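Local structure of putative beta-glucosidase (Bifidobacterium adolescentis, 5WAB) at residues R529-T533 and Y534-V538; G649-S652 and R653-A656; P506-I509 and N510-G513; D539-F542 and G543-L546. The protein hydrolyses beta-glucosidic linkages as a family 3 glycoside hydrolase, and may also release terminal alpha-L-arabinopyranosyl units from ginsenosides such as Rb2. All blocks are in the same frame, centred on the assembly; numbering follows the deposited sequence.

Contact 1 (R529-T533 and Y534-V538); sequences RYYDT and YDKAV
Tyr530 and Tyr534 lay their rings one past the other: the planes are 26° apart, yet the rings are slid so far that they barely overlap, with centroids 5.0 Å apart. The closest approach is oblique, Tyr530 CD1 to Tyr534 CD1 at 3.5 Å. Tyr534 CD1 also turns to the backbone, 3.4 Å from Tyr530 O, which lies near the plane of the Tyr534 ring. On the same side of the Tyr530 ring as Tyr534, but toward CE2 and OH, runs Lys536. A bend at chi2 (-64°) carries that chain along the ring, CG beside CE2, until Lys536 CE sits 3.5 Å from Tyr530 OH. Tyr531 is met from two directions. Val538 CG1 rests over one face, 3.8 Å from the ring centroid and 18° off the normal, a CH-pi contact, while Lys536 CB comes in at the edge, 3.9 Å from Tyr531 CD1. Two backbone bonds hold this geometry: Tyr534 N donates to Tyr530 O (3.1 Å), which also receives Thr533 N, and Lys536 N points almost straight at Tyr531 O (3.2 Å). Asp535, with left-handed helical backbone angles, turns the chain between them. The stretch thus leaves helix 528-531 and turns back so that Lys536 and Val538 pack on Tyr530 and Tyr531. Arg529 forms salt bridges to Asp128, just before helix 129-144, and to Glu601 of strand 601-610. Asp532 is gripped by His600 and by a salt bridge to Arg653, so this turn is tied to both the barrel domain and the fibronectin-like sheet.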
# COMPACT_ATOMS: atom_id res chain seq x y z
N ARG A 529 -1.38 2.34 15.85
CA ARG A 529 -0.33 2.52 16.84
C ARG A 529 -0.74 3.50 17.91
O ARG A 529 -0.37 3.35 19.08
CB ARG A 529 0.95 2.99 16.15
CG ARG A 529 1.68 1.90 15.41
CD ARG A 529 2.81 2.47 14.55
NE ARG A 529 3.76 1.43 14.17
CZ ARG A 529 3.56 0.56 13.19
NH1 ARG A 529 2.44 0.58 12.48
NH2 ARG A 529 4.48 -0.35 12.92
N TYR A 530 -1.53 4.52 17.55
CA TYR A 530 -2.06 5.44 18.54
C TYR A 530 -3.32 4.88 19.20
O TYR A 530 -3.47 4.95 20.43
CB TYR A 530 -2.37 6.79 17.89
CG TYR A 530 -3.14 7.72 18.79
CD1 TYR A 530 -2.50 8.45 19.78
CD2 TYR A 530 -4.52 7.84 18.69
CE1 TYR A 530 -3.20 9.30 20.62
CE2 TYR A 530 -5.23 8.67 19.53
CZ TYR A 530 -4.57 9.40 20.49
OH TYR A 530 -5.27 10.23 21.33
N TYR A 531 -4.24 4.34 18.40
CA TYR A 531 -5.52 3.89 18.93
C TYR A 531 -5.34 2.79 19.97
O TYR A 531 -5.96 2.82 21.04
CB TYR A 531 -6.42 3.40 17.79
CG TYR A 531 -6.88 4.47 16.83
CD1 TYR A 531 -7.54 5.62 17.27
CD2 TYR A 531 -6.62 4.36 15.47
CE1 TYR A 531 -7.95 6.60 16.38
CE2 TYR A 531 -7.02 5.33 14.58
CZ TYR A 531 -7.68 6.44 15.03
OH TYR A 531 -8.06 7.39 14.12
N ASP A 532 -4.48 1.81 19.67
CA ASP A 532 -4.31 0.68 20.57
C ASP A 532 -3.50 1.03 21.81
O ASP A 532 -3.54 0.28 22.79
CB ASP A 532 -3.67 -0.49 19.82
CG ASP A 532 -4.50 -0.95 18.62
OD1 ASP A 532 -5.64 -0.46 18.44
OD2 ASP A 532 -4.01 -1.79 17.85
N THR A 533 -2.77 2.13 21.79
CA THR A 533 -1.96 2.53 22.93
C THR A 533 -2.74 3.37 23.93
O THR A 533 -2.50 3.25 25.14
CB THR A 533 -0.73 3.31 22.45
OG1 THR A 533 -0.05 2.53 21.46
CG2 THR A 533 0.21 3.61 23.61
N TYR A 534 -3.66 4.21 23.46
CA TYR A 534 -4.41 5.11 24.33
C TYR A 534 -5.86 4.69 24.50
O TYR A 534 -6.70 5.51 24.89
CB TYR A 534 -4.31 6.54 23.79
CG TYR A 534 -2.90 7.06 23.86
CD1 TYR A 534 -2.00 6.81 22.83
CD2 TYR A 534 -2.45 7.76 24.97
CE1 TYR A 534 -0.70 7.27 22.90
CE2 TYR A 534 -1.15 8.22 25.04
CZ TYR A 534 -0.28 7.97 24.01
OH TYR A 534 1.02 8.42 24.07
N ASP A 535 -6.17 3.42 24.21
CA ASP A 535 -7.47 2.82 24.52
C ASP A 535 -8.62 3.62 23.89
O ASP A 535 -9.58 3.99 24.56
CB ASP A 535 -7.66 2.67 26.03
CG ASP A 535 -8.78 1.72 26.37
OD1 ASP A 535 -9.10 0.88 25.50
OD2 ASP A 535 -9.36 1.83 27.48
N LYS A 536 -8.50 3.88 22.60
CA LYS A 536 -9.49 4.66 21.87
C LYS A 536 -10.38 3.73 21.06
O LYS A 536 -9.90 2.75 20.47
CB LYS A 536 -8.82 5.67 20.94
CG LYS A 536 -7.86 6.63 21.64
CD LYS A 536 -8.57 7.53 22.63
CE LYS A 536 -7.61 8.51 23.29
NZ LYS A 536 -8.28 9.35 24.33
N ALA A 537 -11.67 4.02 21.03
CA ALA A 537 -12.58 3.25 20.20
C ALA A 537 -12.37 3.56 18.73
O ALA A 537 -12.01 4.68 18.35
CB ALA A 537 -14.03 3.53 20.59
N VAL A 538 -12.56 2.54 17.90
CA VAL A 538 -12.57 2.68 16.45
C VAL A 538 -13.79 1.95 15.93
O VAL A 538 -14.40 1.13 16.63
CB VAL A 538 -11.29 2.13 15.80
CG1 VAL A 538 -10.08 2.96 16.21
CG2 VAL A 538 -11.10 0.67 16.18

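Contact 2 (G649-S652 and R653-A656); sequences GTSS and RDIA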
# COMPACT_ATOMS: atom_id res chain seq x y z
N GLY A 649 -3.22 -13.72 16.65
CA GLY A 649 -4.65 -13.55 16.47
C GLY A 649 -5.02 -13.36 15.02
O GLY A 649 -4.24 -13.66 14.11
N THR A 650 -6.24 -12.87 14.81
CA THR A 650 -6.76 -12.64 13.47
C THR A 650 -7.10 -11.17 13.24
O THR A 650 -7.72 -10.84 12.22
CB THR A 650 -7.98 -13.52 13.22
OG1 THR A 650 -8.95 -13.30 14.25
CG2 THR A 650 -7.57 -14.98 13.25
N SER A 651 -6.68 -10.30 14.15
CA SER A 651 -6.98 -8.87 14.14
C SER A 651 -6.12 -8.21 15.21
O SER A 651 -5.71 -8.86 16.17
CB SER A 651 -8.47 -8.62 14.39
OG SER A 651 -8.76 -7.25 14.56
N SER A 652 -5.91 -6.90 15.06
CA SER A 652 -5.21 -6.14 16.09
C SER A 652 -5.99 -6.07 17.39
O SER A 652 -5.41 -5.71 18.43
CB SER A 652 -4.91 -4.73 15.58
OG SER A 652 -6.11 -4.02 15.30
N ARG A 653 -7.29 -6.38 17.37
CA ARG A 653 -8.11 -6.43 18.57
C ARG A 653 -8.84 -7.77 18.68
O ARG A 653 -9.91 -7.86 19.29
CB ARG A 653 -9.09 -5.26 18.61
CG ARG A 653 -8.40 -3.90 18.53
CD ARG A 653 -9.35 -2.77 18.79
NE ARG A 653 -8.66 -1.48 18.73
CZ ARG A 653 -9.17 -0.34 19.18
NH1 ARG A 653 -10.37 -0.31 19.73
NH2 ARG A 653 -8.47 0.78 19.09
N ASP A 654 -8.28 -8.82 18.06
CA ASP A 654 -8.77 -10.20 18.15
C ASP A 654 -7.55 -11.08 18.37
O ASP A 654 -7.06 -11.74 17.45
CB ASP A 654 -9.54 -10.63 16.89
CG ASP A 654 -10.93 -10.06 16.83
OD1 ASP A 654 -11.79 -10.50 17.63
OD2 ASP A 654 -11.18 -9.17 15.98
N ILE A 655 -7.06 -11.10 19.60
CA ILE A 655 -5.88 -11.88 19.94
C ILE A 655 -6.34 -13.22 20.49
O ILE A 655 -7.17 -13.28 21.40
CB ILE A 655 -5.00 -11.14 20.96
CG1 ILE A 655 -4.59 -9.77 20.40
CG2 ILE A 655 -3.79 -11.98 21.32
CD1 ILE A 655 -3.90 -9.84 19.06
N ALA A 656 -5.82 -14.30 19.92
CA ALA A 656 -6.22 -15.64 20.34
C ALA A 656 -5.34 -16.16 21.47
O ALA A 656 -5.85 -16.81 22.39
CB ALA A 656 -6.17 -16.60 19.16
O HOH W 1 -6.64 -1.35 16.01
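Gly649 presses its CA against Asp654 O at 3.2 Å, a CA-H...O contact made possible because no side chain stands between them. Thr650 N donates to the same oxygen at 3.0 Å, and Thr650 OG1 packs obliquely against Asp654 CB. Ser651 OG, trans to the backbone N (chi1 173°), lies beside its own carbonyl and accepts the N-H of Arg653 at 3.3 Å and 175°, an ST turn. Ser651 O receives Asp654 N at 3.2 Å from well above the carbonyl plane, closing a type I beta turn. Ser651 CB sits 3.2 Å from Asp654 OD2. Ile655 CD1 folds back to 3.5 Å from Ser651 O. Ser652 OG bonds to Phe542 O and accepts a hydrogen bond from a water at 2.8 Å; that water meets Arg653 NE only weakly. The Arg653 chain, extended from CG to NE, carries NH2 to Lys536 O and Asp532. This turn joins strands 642-648 and 654-663 of the antiparallel fibronectin-like sheet. Gly649 bonds to Gln585 of strand 580-590, and Thr650 and Ala656 lean on Ile553 of strand 551-560.

Contact 3 (P506-I509 and N510-G513); sequences PSMI and NWPG
Met508 reaches Trp511 through two torsions: chi1 of -166° sets CG trans to the backbone N, and the bend at chi2 (54°) swings the thioether round toward the indole. Trp511, whose CG is likewise trans to its own N (chi1 177°), leads its ring away from the turn, with CD1 of the five-membered ring as the atom nearest the sulfur. Met508 SD comes 4.0 Å from Trp511 CD1 and 4.7 Å from the centroid of the five-membered ring. The approach is oblique, a loose Met-aromatic contact in which the two side chains cross at a slant. Nearer the backbone, Ser507 O is the hub. It accepts Asn510 N at 2.8 Å in a weak, strongly bent hydrogen bond, and it also lies 3.3 Å from Trp511 CB. Ile509 and Asn510 run side by side in the same direction, with Ile509 CG2 3.5 Å from Asn510 ND2 as plain packing. Beyond Trp511 a cis peptide bond to Pro512 redirects the chain. Outside partners fix the turn: Ser507 OG bonds to Asp505 and Asn115, Asn510 O to Arg114, and the indole rests against Arg114, Asn115 and Gln160. The arrangement is a single helix-like turn lacking the regular helical bonds, in the loop between strands 498-499 and 517-519. This part of the C-terminal domain lies on loops that follow barrel strands 102-106 and 149-155. In family 3 enzymes, loops at this end of the barrel border the sugar pocket, consistent with a place near that site.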
# COMPACT_ATOMS: atom_id res chain seq x y z
N PRO A 506 -4.57 11.09 15.44
CA PRO A 506 -3.62 11.99 16.09
C PRO A 506 -2.90 12.91 15.12
O PRO A 506 -2.21 13.84 15.58
CB PRO A 506 -2.63 11.02 16.76
CG PRO A 506 -2.70 9.80 15.92
CD PRO A 506 -4.13 9.68 15.48
N SER A 507 -3.04 12.70 13.81
CA SER A 507 -2.44 13.56 12.80
C SER A 507 -3.35 14.72 12.39
O SER A 507 -2.87 15.67 11.76
CB SER A 507 -2.11 12.75 11.55
OG SER A 507 -3.30 12.34 10.90
N MET A 508 -4.64 14.66 12.72
CA MET A 508 -5.57 15.66 12.21
C MET A 508 -5.21 17.05 12.70
O MET A 508 -5.48 18.05 12.02
CB MET A 508 -7.00 15.29 12.63
CG MET A 508 -8.06 16.04 11.89
SD MET A 508 -7.85 15.88 10.11
CE MET A 508 -9.31 16.77 9.56
N ILE A 509 -4.61 17.14 13.89
CA ILE A 509 -4.15 18.41 14.41
C ILE A 509 -3.09 19.02 13.49
O ILE A 509 -3.04 20.24 13.30
CB ILE A 509 -3.66 18.21 15.86
CG1 ILE A 509 -3.41 19.53 16.58
CG2 ILE A 509 -2.43 17.30 15.92
CD1 ILE A 509 -3.10 19.32 18.04
N ASN A 510 -2.23 18.18 12.91
CA ASN A 510 -1.22 18.65 11.97
C ASN A 510 -1.53 18.17 10.56
O ASN A 510 -0.73 17.44 9.95
CB ASN A 510 0.17 18.16 12.38
CG ASN A 510 0.67 18.81 13.64
OD1 ASN A 510 0.97 20.00 13.66
ND2 ASN A 510 0.79 18.01 14.70
N TRP A 511 -2.68 18.57 10.03
CA TRP A 511 -3.12 18.15 8.71
C TRP A 511 -4.01 19.23 8.11
O TRP A 511 -5.00 19.63 8.75
CB TRP A 511 -3.88 16.82 8.79
CG TRP A 511 -4.43 16.36 7.49
CD1 TRP A 511 -5.62 16.73 6.93
CD2 TRP A 511 -3.83 15.43 6.57
NE1 TRP A 511 -5.80 16.09 5.73
CE2 TRP A 511 -4.71 15.29 5.48
CE3 TRP A 511 -2.63 14.71 6.57
CZ2 TRP A 511 -4.44 14.46 4.40
CZ3 TRP A 511 -2.36 13.87 5.49
CH2 TRP A 511 -3.26 13.76 4.42
N PRO A 512 -3.70 19.73 6.90
CA PRO A 512 -2.57 19.36 6.04
C PRO A 512 -1.34 20.24 6.21
O PRO A 512 -0.47 20.24 5.33
CB PRO A 512 -3.14 19.53 4.64
CG PRO A 512 -4.03 20.72 4.80
CD PRO A 512 -4.62 20.64 6.19
N GLY A 513 -1.28 21.00 7.29
CA GLY A 513 -0.18 21.91 7.51
C GLY A 513 -0.51 23.32 7.05
O GLY A 513 -1.64 23.63 6.64

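Contact 4 (D539-F542 and G543-L546); sequences DYPF and GFGL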
# COMPACT_ATOMS: atom_id res chain seq x y z
N ASP A 539 -14.16 2.25 14.69
CA ASP A 539 -15.28 1.55 14.08
C ASP A 539 -14.90 0.12 13.72
O ASP A 539 -15.55 -0.83 14.15
CB ASP A 539 -15.78 2.32 12.86
CG ASP A 539 -17.23 2.01 12.52
OD1 ASP A 539 -17.89 1.32 13.32
OD2 ASP A 539 -17.69 2.46 11.46
N TYR A 540 -13.83 -0.04 12.94
CA TYR A 540 -13.31 -1.36 12.62
C TYR A 540 -11.79 -1.32 12.69
O TYR A 540 -11.16 -0.43 12.08
CB TYR A 540 -13.79 -1.81 11.24
CG TYR A 540 -15.31 -1.88 11.14
CD1 TYR A 540 -16.00 -3.03 11.50
CD2 TYR A 540 -16.05 -0.78 10.72
CE1 TYR A 540 -17.38 -3.09 11.43
CE2 TYR A 540 -17.43 -0.83 10.64
CZ TYR A 540 -18.09 -1.99 11.00
OH TYR A 540 -19.47 -2.04 10.92
N PRO A 541 -11.17 -2.23 13.44
CA PRO A 541 -9.73 -2.13 13.70
C PRO A 541 -8.89 -2.66 12.54
O PRO A 541 -9.35 -3.41 11.68
CB PRO A 541 -9.54 -3.01 14.94
CG PRO A 541 -10.60 -4.05 14.80
CD PRO A 541 -11.78 -3.37 14.15
N PHE A 542 -7.63 -2.24 12.56
CA PHE A 542 -6.65 -2.73 11.61
C PHE A 542 -6.57 -4.26 11.67
O PHE A 542 -6.54 -4.85 12.75
CB PHE A 542 -5.29 -2.10 11.94
CG PHE A 542 -4.15 -2.64 11.12
CD1 PHE A 542 -3.90 -2.13 9.85
CD2 PHE A 542 -3.33 -3.62 11.63
CE1 PHE A 542 -2.85 -2.62 9.10
CE2 PHE A 542 -2.28 -4.11 10.88
CZ PHE A 542 -2.04 -3.61 9.62
N GLY A 543 -6.56 -4.89 10.49
CA GLY A 543 -6.51 -6.33 10.41
C GLY A 543 -7.82 -7.05 10.63
O GLY A 543 -7.81 -8.28 10.78
N PHE A 544 -8.95 -6.35 10.66
CA PHE A 544 -10.24 -6.97 10.91
C PHE A 544 -10.90 -7.41 9.61
O PHE A 544 -10.75 -6.78 8.56
CB PHE A 544 -11.18 -6.02 11.66
CG PHE A 544 -12.58 -6.56 11.84
CD1 PHE A 544 -12.88 -7.39 12.91
CD2 PHE A 544 -13.59 -6.23 10.95
CE1 PHE A 544 -14.17 -7.89 13.07
CE2 PHE A 544 -14.87 -6.73 11.11
CZ PHE A 544 -15.16 -7.56 12.17
N GLY A 545 -11.66 -8.50 9.70
CA GLY A 545 -12.42 -8.99 8.56
C GLY A 545 -13.20 -10.24 8.88
O GLY A 545 -12.69 -11.15 9.54
N LEU A 546 -14.45 -10.31 8.43
CA LEU A 546 -15.27 -11.49 8.64
C LEU A 546 -15.17 -12.42 7.44
O LEU A 546 -14.66 -12.07 6.38
CB LEU A 546 -16.72 -11.08 8.90
CG LEU A 546 -17.03 -10.25 10.16
CD1 LEU A 546 -18.52 -9.92 10.22
CD2 LEU A 546 -16.58 -10.95 11.44
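Apolar packing brings Tyr540 and Phe544 together. The rings meet at a slant, centroids 5.9 Å apart and planes at 37°, and the closest pair is Tyr540 CD1 with Phe544 CE2 at 3.9 Å. Pro541 packs nearer the backbone, its CD 3.7 Å from Phe544 CB and its CG nearly as close. With CG anti to N (chi1 175°), the Phe544 ring has Tyr540 CD1 and Pro541 CD on the same side of its plane. The Phe542 ring stacks on that of Tyr528. Among the polar contacts to other parts of the chain, Gly543 and Phe544 make backbone bonds to Leu494, and Gly543 O also receives Gln585 NE2 from strand 580-590. Before the turn, Asp539 and Tyr540 both face Ile498 of strand 498-499, a classic beta bulge. One hydrogen bond joins the two segments: Phe544 N donates to Pro541 O at 3.1 Å, arriving clearly tilted out of the carbonyl plane, and closes a type II beta turn with Phe542 and Gly543 at its corners. Gly543 holds the positive phi (79°) that this turn wants at its third position, where glycine is the usual choice. The turn carries the chain from the bulge toward strand 551-560, at the seam between the C-terminal domain and the fibronectin-like domain.

Contacts 1, 2 and 4 form one cluster. Contacts 1 and 4 adjoin in sequence, their centres about 13 Å apart, and both meet contact 2, whose centre is about 14 Å from that of contact 1 and about 9 Å from that of contact 4. Arg653 NH2 spans contact 1, 2.8 Å from Lys536 O and 3.1 Å from Asp532 OD1; Ser652 OG lies 2.7 Å from Phe542 O of contact 4. Contact 3 reaches the cluster through contact 1, where Tyr530 CG packs 3.6 Å from Pro506 CG, and does not touch contacts 2 and 4. It rests on Arg114, Asn115 and Gln160 of the barrel loops, which in this family probably border the sugar pocket.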